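Local atomic coordinates of sialidase B (Streptococcus pneumoniae serotype 4, PDB entry 4XJW), a protein that hydrolyses alpha-(2->3)-, alpha-(2->6)- and alpha-(2->8)-glycosidic linkages of terminal sialic acids in oligosaccharides, glycoproteins and glycolipids, acting as an intramolecular trans-sialidase. Residues Met68-Gly72 / Pro609-Tyr613; Ser90-Ser94 / Glu640-Val646; Val123-Glu127 / Leu187-Leu193. The protein carries 1 engineered substitution. One frame throughout, in Å; residues are numbered along the deposited sequence. Where two conformers were deposited one is given.

Contact 1. Residues Met68-Gly72 / Pro609-Tyr613; sequences MRDSG and PSYGY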
loop_
_atom_site.group_PDB
_atom_site.type_symbol
_atom_site.label_atom_id
_atom_site.label_comp_id
_atom_site.label_asym_id
_atom_site.label_seq_id
_atom_site.Cartn_x
_atom_site.Cartn_y
_atom_site.Cartn_z
ATOM N N MET A 68 18.678 1.357 -15.333
ATOM C CA MET A 68 17.368 0.835 -14.974
ATOM C C MET A 68 17.293 -0.651 -15.287
ATOM O O MET A 68 18.146 -1.207 -15.998
ATOM C CB MET A 68 16.247 1.555 -15.720
ATOM C CG MET A 68 16.311 1.381 -17.231
ATOM S SD MET A 68 14.907 2.124 -18.093
ATOM C CE MET A 68 13.615 0.927 -17.783
ATOM N N ARG A 69 16.262 -1.289 -14.756
ATOM C CA ARG A 69 15.996 -2.697 -15.022
ATOM C C ARG A 69 14.582 -2.835 -15.545
ATOM O O ARG A 69 13.745 -1.946 -15.331
ATOM C CB ARG A 69 16.155 -3.541 -13.752
ATOM C CG ARG A 69 17.569 -3.605 -13.207
ATOM C CD ARG A 69 17.666 -4.607 -12.059
ATOM N NE ARG A 69 19.002 -4.638 -11.467
ATOM C CZ ARG A 69 19.994 -5.423 -11.885
ATOM N NH1 ARG A 69 19.816 -6.252 -12.907
ATOM N NH2 ARG A 69 21.178 -5.371 -11.287
ATOM N N ASP A 70 14.306 -3.940 -16.229
ATOM C CA ASP A 70 12.971 -4.129 -16.785
ATOM C C ASP A 70 11.912 -4.441 -15.716
ATOM O O ASP A 70 10.744 -4.642 -16.035
ATOM C CB ASP A 70 12.965 -5.157 -17.925
ATOM C CG ASP A 70 13.275 -6.567 -17.458
ATOM O OD1 ASP A 70 13.504 -6.767 -16.251
ATOM O OD2 ASP A 70 13.299 -7.472 -18.321
ATOM N N SER A 71 12.340 -4.464 -14.454
ATOM C CA SER A 71 11.450 -4.591 -13.304
ATOM C C SER A 71 10.929 -3.225 -12.897
ATOM O O SER A 71 10.004 -3.127 -12.095
ATOM C CB SER A 71 12.226 -5.149 -12.120
ATOM O OG SER A 71 13.254 -4.239 -11.754
ATOM N N GLY A 72 11.545 -2.175 -13.432
ATOM C CA GLY A 72 11.192 -0.819 -13.053
ATOM C C GLY A 72 12.152 -0.215 -12.039
ATOM O O GLY A 72 11.957 0.928 -11.618
ATOM N N PRO A 609 3.862 -5.550 -18.427
ATOM C CA PRO A 609 3.675 -6.840 -17.758
ATOM C C PRO A 609 4.704 -7.091 -16.649
ATOM O O PRO A 609 4.409 -7.802 -15.682
ATOM C CB PRO A 609 3.861 -7.847 -18.900
ATOM C CG PRO A 609 3.379 -7.119 -20.108
ATOM C CD PRO A 609 3.769 -5.661 -19.894
ATOM N N SER A 610 5.897 -6.514 -16.781
ATOM C CA SER A 610 6.956 -6.743 -15.801
ATOM C C SER A 610 6.973 -5.731 -14.648
ATOM O O SER A 610 7.743 -5.883 -13.701
ATOM C CB SER A 610 8.315 -6.734 -16.494
ATOM O OG SER A 610 8.545 -5.475 -17.092
ATOM N N TYR A 611 6.142 -4.696 -14.733
ATOM C CA TYR A 611 6.106 -3.687 -13.675
ATOM C C TYR A 611 5.085 -4.062 -12.596
ATOM O O TYR A 611 4.058 -4.698 -12.881
ATOM C CB TYR A 611 5.834 -2.304 -14.256
ATOM C CG TYR A 611 7.038 -1.637 -14.893
ATOM C CD1 TYR A 611 8.196 -2.351 -15.182
ATOM C CD2 TYR A 611 7.025 -0.275 -15.181
ATOM C CE1 TYR A 611 9.299 -1.730 -15.754
ATOM C CE2 TYR A 611 8.122 0.358 -15.756
ATOM C CZ TYR A 611 9.264 -0.387 -16.042
ATOM O OH TYR A 611 10.371 0.210 -16.606
ATOM N N GLY A 612 5.391 -3.696 -11.351
ATOM C CA GLY A 612 4.640 -4.152 -10.191
ATOM C C GLY A 612 3.196 -3.694 -10.109
ATOM O O GLY A 612 2.847 -2.560 -10.456
ATOM N N TYR A 613 2.343 -4.591 -9.638
ATOM C CA TYR A 613 0.947 -4.254 -9.387
ATOM C C TYR A 613 0.411 -5.239 -8.372
ATOM O O TYR A 613 0.376 -6.441 -8.634
ATOM C CB TYR A 613 0.142 -4.360 -10.685
ATOM C CG TYR A 613 -1.253 -3.762 -10.621
ATOM C CD1 TYR A 613 -2.353 -4.495 -10.169
ATOM C CD2 TYR A 613 -1.474 -2.466 -11.055
ATOM C CE1 TYR A 613 -3.653 -3.923 -10.144
ATOM C CE2 TYR A 613 -2.739 -1.891 -11.037
ATOM C CZ TYR A 613 -3.819 -2.617 -10.574
ATOM O OH TYR A 613 -5.051 -1.992 -10.580
HETATM O O HOH W 1 7.728 -2.073 -10.997
#
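Tyr-611 lays its ring against the backbone of the turn that ends strand 63-69, at Asp-70 to Gly-72, and its side chain makes the largest single share of the contact. The turn is type I, from Arg-69 to Gly-72, closed by Gly-72 N to Arg-69 O. Ring atom CE1 of Tyr-611 lies 3.3 Å from Gly-72 N, whereas Asp-70 O sits near the ring plane, at its edge. The torsion that sets CG of Tyr-611 anti to its own carbonyl carbon (chi1 -79°) carries the ring to the turn, although the CB bond itself does not aim there. At the far end of the ring, Tyr-611 OH is 3.5 Å from Met-68 CE. The two side chains run at about a right angle, the thioether bending at chi3 to bring its methyl to the phenol oxygen.

Ser-610 provides the direct hydrogen bond: its OG donates to Asp-70 O at 2.6 Å, with a C=O...donor angle of 166°. One carbonyl oxygen therefore takes a hydroxyl proton while also bordering the tyrosine ring. A water extends the polar link, donating to Ser-71 O (2.7 Å) and accepting from Gly-612 N (2.9 Å).

Gly-72 brings its backbone close to the ring, with Tyr-611 CZ 3.6 Å from Gly-72 CA. Backbone bonds tie Tyr-611 to Gly-583 and Tyr-613 to Arg-581, the latter a substrate-binding residue by similarity. The contact thus joins a turn of the N-terminal lectin-like domain to a propeller loop: the ring packs on part of the turn, while Asp-70 O is met by a hydroxyl and Ser-71 O by a water.

Contact 2. Residues Ser90-Ser94 / Glu640-Val646; sequences SRPAS and ELHLSNV
Arg-91 and Leu-643 approach with their CA atoms 8.0 Å apart, and Pro-92 comes within 6.1 Å of Glu-640 CA to CA, as the end of strand 85-91 faces the curved loop 640-646 without strand pairing. Arg-91 carries the contact. Its chain bends at chi3 (82°), turning the guanidinium back so that NE donates to Pro-92 O and NH2 to Ala-93 O, both oxygens close to the guanidinium plane. The bond across the contact is Arg-91 NH1 to Ser-644 O, 2.9 Å, which uses a lone pair in the carbonyl plane but lies tilted from the guanidinium plane. A water accepts from Arg-91 NH2 and donates to Asn-645 O.

Leu-643 lies against the same arginine: its CD2 meets Arg-91 CG at 3.5 Å, and CB sits over the centre of one guanidinium face. The other branch, Leu-643 CD1, touches Ala-93 CB at 4.0 Å. Val-646 CG1 adds a contact to Arg-91 NH2 at 3.5 Å.

At the other end, the side chains of Pro-92 and Glu-640 run antiparallel alongside one another, with Pro-92 CB 3.6 Å from Glu-640 CG. Carboxylate oxygen OE1 is held by Asp-634 N, while OE2 accepts from a second water, itself bound to Ala-93 N.

Three carbonyls and a water hold the guanidinium in place, and the bonds from NE to Pro-92 O and NH2 to Ala-93 O probably also hold the backbone bend after the strand. The charge is thus met by backbone dipoles, which probably help to stabilise it beside an apolar leucine, where the lectin-like domain meets the propeller loop.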
loop_
_atom_site.group_PDB
_atom_site.type_symbol
_atom_site.label_atom_id
_atom_site.label_comp_id
_atom_site.label_asym_id
_atom_site.label_seq_id
_atom_site.Cartn_x
_atom_site.Cartn_y
_atom_site.Cartn_z
ATOM N N SER A 90 20.285 1.888 -5.457
ATOM C CA SER A 90 19.141 1.630 -6.317
ATOM C C SER A 90 17.878 1.479 -5.493
ATOM O O SER A 90 17.937 1.300 -4.274
ATOM C CB SER A 90 19.372 0.357 -7.139
ATOM O OG SER A 90 19.307 -0.777 -6.291
ATOM N N ARG A 91 16.731 1.565 -6.161
ATOM C CA ARG A 91 15.486 1.161 -5.546
ATOM C C ARG A 91 14.575 0.512 -6.576
ATOM O O ARG A 91 14.388 1.045 -7.671
ATOM C CB ARG A 91 14.748 2.335 -4.908
ATOM C CG ARG A 91 13.710 1.853 -3.904
ATOM C CD ARG A 91 12.660 2.929 -3.640
ATOM N NE ARG A 91 11.621 2.948 -4.665
ATOM C CZ ARG A 91 10.547 3.728 -4.609
ATOM N NH1 ARG A 91 10.389 4.548 -3.574
ATOM N NH2 ARG A 91 9.643 3.681 -5.588
ATOM N N PRO A 92 13.983 -0.633 -6.219
ATOM C CA PRO A 92 12.983 -1.260 -7.090
ATOM C C PRO A 92 11.770 -0.354 -7.331
ATOM O O PRO A 92 11.585 0.640 -6.607
ATOM C CB PRO A 92 12.550 -2.486 -6.280
ATOM C CG PRO A 92 13.803 -2.846 -5.506
ATOM C CD PRO A 92 14.360 -1.510 -5.093
ATOM N N ALA A 93 10.974 -0.712 -8.343
ATOM C CA ALA A 93 9.650 -0.124 -8.587
ATOM C C ALA A 93 9.675 1.395 -8.563
ATOM O O ALA A 93 8.908 2.015 -7.833
ATOM C CB ALA A 93 8.630 -0.661 -7.573
ATOM N N SER A 94 10.556 1.990 -9.356
ATOM C CA SER A 94 10.684 3.451 -9.390
ATOM C C SER A 94 10.124 4.124 -10.651
ATOM O O SER A 94 10.043 5.353 -10.700
ATOM C CB SER A 94 12.148 3.847 -9.183
ATOM O OG SER A 94 12.589 3.484 -7.890
ATOM N N GLU A 640 11.391 -6.090 -2.481
ATOM C CA GLU A 640 10.700 -4.807 -2.663
ATOM C C GLU A 640 9.980 -4.323 -1.405
ATOM O O GLU A 640 9.015 -3.575 -1.496
ATOM C CB GLU A 640 9.763 -4.871 -3.885
ATOM C CG GLU A 640 10.498 -5.284 -5.166
ATOM C CD GLU A 640 9.785 -4.961 -6.461
ATOM O OE1 GLU A 640 8.652 -4.401 -6.423
ATOM O OE2 GLU A 640 10.374 -5.255 -7.529
ATOM N N LEU A 641 10.449 -4.772 -0.241
ATOM C CA LEU A 641 9.940 -4.308 1.049
ATOM C C LEU A 641 10.311 -2.852 1.255
ATOM O O LEU A 641 11.326 -2.380 0.737
ATOM C CB LEU A 641 10.565 -5.115 2.186
ATOM C CG LEU A 641 10.344 -6.622 2.107
ATOM C CD1 LEU A 641 11.151 -7.281 3.196
ATOM C CD2 LEU A 641 8.878 -6.936 2.292
ATOM N N HIS A 642 9.469 -2.129 1.989
ATOM C CA HIS A 642 9.840 -0.816 2.530
ATOM C C HIS A 642 10.140 0.230 1.457
ATOM O O HIS A 642 11.181 0.914 1.505
ATOM C CB HIS A 642 11.028 -0.939 3.502
ATOM C CG HIS A 642 10.927 -2.122 4.423
ATOM N ND1 HIS A 642 9.731 -2.530 4.978
ATOM C CD2 HIS A 642 11.861 -3.014 4.824
ATOM C CE1 HIS A 642 9.943 -3.616 5.707
ATOM N NE2 HIS A 642 11.228 -3.922 5.646
ATOM N N LEU A 643 9.219 0.360 0.504
ATOM C CA LEU A 643 9.313 1.378 -0.537
ATOM C C LEU A 643 8.320 2.471 -0.231
ATOM O O LEU A 643 7.176 2.176 0.127
ATOM C CB LEU A 643 8.996 0.798 -1.916
ATOM C CG LEU A 643 9.758 -0.459 -2.345
ATOM C CD1 LEU A 643 9.245 -0.978 -3.681
ATOM C CD2 LEU A 643 11.251 -0.212 -2.405
ATOM N N SER A 644 8.756 3.715 -0.403
ATOM C CA SER A 644 7.873 4.854 -0.194
ATOM C C SER A 644 7.206 5.350 -1.477
ATOM O O SER A 644 7.788 5.315 -2.570
ATOM C CB SER A 644 8.634 5.988 0.475
ATOM O OG SER A 644 9.049 5.604 1.767
ATOM N N ASN A 645 5.965 5.806 -1.329
ATOM C CA ASN A 645 5.232 6.471 -2.407
ATOM C C ASN A 645 5.032 5.596 -3.633
ATOM O O ASN A 645 5.172 6.049 -4.780
ATOM C CB ASN A 645 5.904 7.803 -2.776
ATOM C CG ASN A 645 5.748 8.852 -1.705
ATOM O OD1 ASN A 645 5.180 8.594 -0.647
ATOM N ND2 ASN A 645 6.267 10.050 -1.969
ATOM N N VAL A 646 4.678 4.338 -3.373
ATOM C CA VAL A 646 4.336 3.388 -4.432
ATOM C C VAL A 646 2.828 3.141 -4.561
ATOM O O VAL A 646 2.391 2.560 -5.550
ATOM C CB VAL A 646 5.087 2.058 -4.265
ATOM C CG1 VAL A 646 6.576 2.256 -4.575
ATOM C CG2 VAL A 646 4.879 1.498 -2.842
HETATM O O HOH W 2 7.675 5.484 -6.543
HETATM O O HOH W 3 11.082 -3.286 -9.487
#

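Contact 3. Residues Val123-Glu127 / Leu187-Leu193; sequences VNGIE and LSNPFQL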
loop_
_atom_site.group_PDB
_atom_site.type_symbol
_atom_site.label_atom_id
_atom_site.label_comp_id
_atom_site.label_asym_id
_atom_site.label_seq_id
_atom_site.Cartn_x
_atom_site.Cartn_y
_atom_site.Cartn_z
ATOM N N VAL A 123 12.540 10.175 -9.023
ATOM C CA VAL A 123 11.912 9.838 -10.290
ATOM C C VAL A 123 10.445 10.190 -10.176
ATOM O O VAL A 123 9.810 9.819 -9.192
ATOM C CB VAL A 123 12.064 8.344 -10.626
ATOM C CG1 VAL A 123 11.391 8.052 -11.955
ATOM C CG2 VAL A 123 13.533 7.949 -10.684
ATOM N N ASN A 124 9.928 10.935 -11.157
ATOM C CA ASN A 124 8.526 11.339 -11.176
ATOM C C ASN A 124 8.096 12.095 -9.917
ATOM O O ASN A 124 6.971 11.945 -9.434
ATOM C CB ASN A 124 7.630 10.139 -11.501
ATOM C CG ASN A 124 7.941 9.573 -12.863
ATOM O OD1 ASN A 124 8.392 10.310 -13.736
ATOM N ND2 ASN A 124 7.731 8.283 -13.056
ATOM N N GLY A 125 9.015 12.901 -9.397
ATOM C CA GLY A 125 8.727 13.748 -8.261
ATOM C C GLY A 125 8.748 13.021 -6.936
ATOM O O GLY A 125 8.244 13.526 -5.933
ATOM N N ILE A 126 9.327 11.826 -6.936
ATOM C CA ILE A 126 9.420 11.014 -5.738
ATOM C C ILE A 126 10.885 10.704 -5.417
ATOM O O ILE A 126 11.612 10.152 -6.252
ATOM C CB ILE A 126 8.656 9.690 -5.929
ATOM C CG1 ILE A 126 7.162 9.970 -6.123
ATOM C CG2 ILE A 126 8.849 8.773 -4.736
ATOM C CD1 ILE A 126 6.369 8.734 -6.547
ATOM N N GLU A 127 11.321 11.051 -4.207
ATOM C CA GLU A 127 12.657 10.678 -3.748
ATOM C C GLU A 127 12.721 9.187 -3.497
ATOM O O GLU A 127 12.077 8.675 -2.579
ATOM C CB GLU A 127 13.028 11.425 -2.470
ATOM C CG GLU A 127 14.468 11.196 -2.054
ATOM C CD GLU A 127 14.773 11.732 -0.669
ATOM O OE1 GLU A 127 14.762 12.963 -0.500
ATOM O OE2 GLU A 127 15.019 10.911 0.236
ATOM N N LEU A 187 6.787 18.057 -14.254
ATOM C CA LEU A 187 6.640 16.615 -14.390
ATOM C C LEU A 187 5.642 16.260 -15.484
ATOM O O LEU A 187 4.858 17.105 -15.924
ATOM C CB LEU A 187 6.182 16.007 -13.061
ATOM C CG LEU A 187 7.080 16.279 -11.852
ATOM C CD1 LEU A 187 6.424 15.827 -10.575
ATOM C CD2 LEU A 187 8.426 15.569 -12.010
ATOM N N SER A 188 5.657 15.000 -15.903
ATOM C CA SER A 188 4.698 14.504 -16.886
ATOM C C SER A 188 4.120 13.202 -16.364
ATOM O O SER A 188 4.053 12.208 -17.091
ATOM C CB SER A 188 5.387 14.268 -18.230
ATOM O OG SER A 188 6.063 15.435 -18.674
ATOM N N ASN A 189 3.717 13.214 -15.093
ATOM C CA ASN A 189 3.275 11.999 -14.424
ATOM C C ASN A 189 1.893 11.535 -14.867
ATOM O O ASN A 189 0.979 12.350 -15.033
ATOM C CB ASN A 189 3.245 12.193 -12.907
ATOM C CG ASN A 189 4.618 12.317 -12.299
ATOM O OD1 ASN A 189 5.634 12.109 -12.957
ATOM N ND2 ASN A 189 4.653 12.656 -11.025
ATOM N N PRO A 190 1.715 10.215 -15.018
ATOM C CA PRO A 190 0.401 9.653 -15.353
ATOM C C PRO A 190 -0.451 9.379 -14.115
ATOM O O PRO A 190 -1.600 8.939 -14.246
ATOM C CB PRO A 190 0.764 8.327 -16.018
ATOM C CG PRO A 190 2.023 7.909 -15.303
ATOM C CD PRO A 190 2.775 9.190 -15.043
ATOM N N PHE A 191 0.102 9.651 -12.935
ATOM C CA PHE A 191 -0.531 9.301 -11.667
ATOM C C PHE A 191 -0.448 10.489 -10.702
ATOM O O PHE A 191 0.296 11.450 -10.933
ATOM C CB PHE A 191 0.227 8.123 -11.027
ATOM C CG PHE A 191 1.612 8.510 -10.550
ATOM C CD1 PHE A 191 2.692 8.482 -11.423
ATOM C CD2 PHE A 191 1.821 8.926 -9.236
ATOM C CE1 PHE A 191 3.965 8.859 -10.995
ATOM C CE2 PHE A 191 3.079 9.323 -8.798
ATOM C CZ PHE A 191 4.161 9.278 -9.686
ATOM N N GLN A 192 -1.186 10.401 -9.599
ATOM C CA GLN A 192 -0.995 11.319 -8.490
ATOM C C GLN A 192 -0.914 10.568 -7.171
ATOM O O GLN A 192 -1.191 9.361 -7.099
ATOM C CB GLN A 192 -2.108 12.365 -8.458
ATOM C CG GLN A 192 -3.491 11.775 -8.422
ATOM C CD GLN A 192 -4.556 12.756 -8.928
ATOM O OE1 GLN A 192 -5.068 12.634 -10.051
ATOM N NE2 GLN A 192 -4.901 13.715 -8.089
ATOM N N LEU A 193 -0.489 11.277 -6.129
ATOM C CA LEU A 193 -0.430 10.707 -4.792
ATOM C C LEU A 193 -1.566 11.259 -3.937
ATOM O O LEU A 193 -1.842 12.465 -3.948
ATOM C CB LEU A 193 0.932 10.976 -4.131
ATOM C CG LEU A 193 2.177 10.422 -4.830
ATOM C CD1 LEU A 193 3.433 10.810 -4.061
ATOM C CD2 LEU A 193 2.048 8.915 -4.971
#
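Leu-187 begins the contact by placing both methyl branches against the hairpin turn Val-123 to Ile-126: Leu-187 CD2 is 3.8 Å from Gly-125 N and CD1 3.9 Å from Gly-125 CA, so the methyls lie directly on the glycine backbone. Next in contact is Asn-189, whose ND2 donates to Asn-124 O at 2.9 Å with an N-H...O angle of 149°. The donor stands above the carbonyl plane, so this bond does not follow a lone pair. The other amide branch, Asn-189 OD1, approaches Asn-124 CB at 3.2 Å. The two side-chain amides are 76° apart in plane and do not bond to each other; the polar end of Asn-124 turns instead to Thr-107 N through OD1 and to Asn-106 OD1 through ND2.

The turn contacted here is type I', the tight connection of a two-residue beta hairpin, and it joins strands 118-123 and 126-132 of the N-terminal lectin-like domain. The segment beside it leads on from helix 179-182 toward strand 205-213, an outermost strand of a four-stranded sheet of the propeller.

Phe-191 follows, its CG lying between the backbone N and the carbonyl carbon (chi1 69°), which turns the ring toward the hairpin. Asn-124 CB lies at the ring edge, in its plane, whereas Ile-126 CD1 comes to Phe-191 CZ at 3.9 Å. Trp-96 meets the same ring with nearly parallel planes, and Gln-648 and Ile-650 of strand 647-652 also touch it. Leu-193 brings CD1 to within 4.3 Å of Ile-126 CG1, and both leucine and isoleucine side chains also touch Asn-645.

How the contacts relate
All three contacts involve the N-terminal lectin-like domain, and none is wholly buried. Contact 2 lies nearest the chain centre (about 11 Å, centre to centre), against about 17 Å for contacts 1 and 3; contact 3 alone includes exposed touching residues. Contacts 1 and 2 bring ends of the same six-stranded sheet to different propeller loops, and they meet where Gly-72 O lies 2.9 Å from Ser-94 N, a probable hydrogen bond. Contact 3 uses the other sheet's hairpin and packs on contact 2, with Ile-126 CD1 3.4 Å from Asn-645 O. The innermost contact thus holds a charged group among several backbone partners, whereas contact 3 relies on one amide bond and apolar side chains.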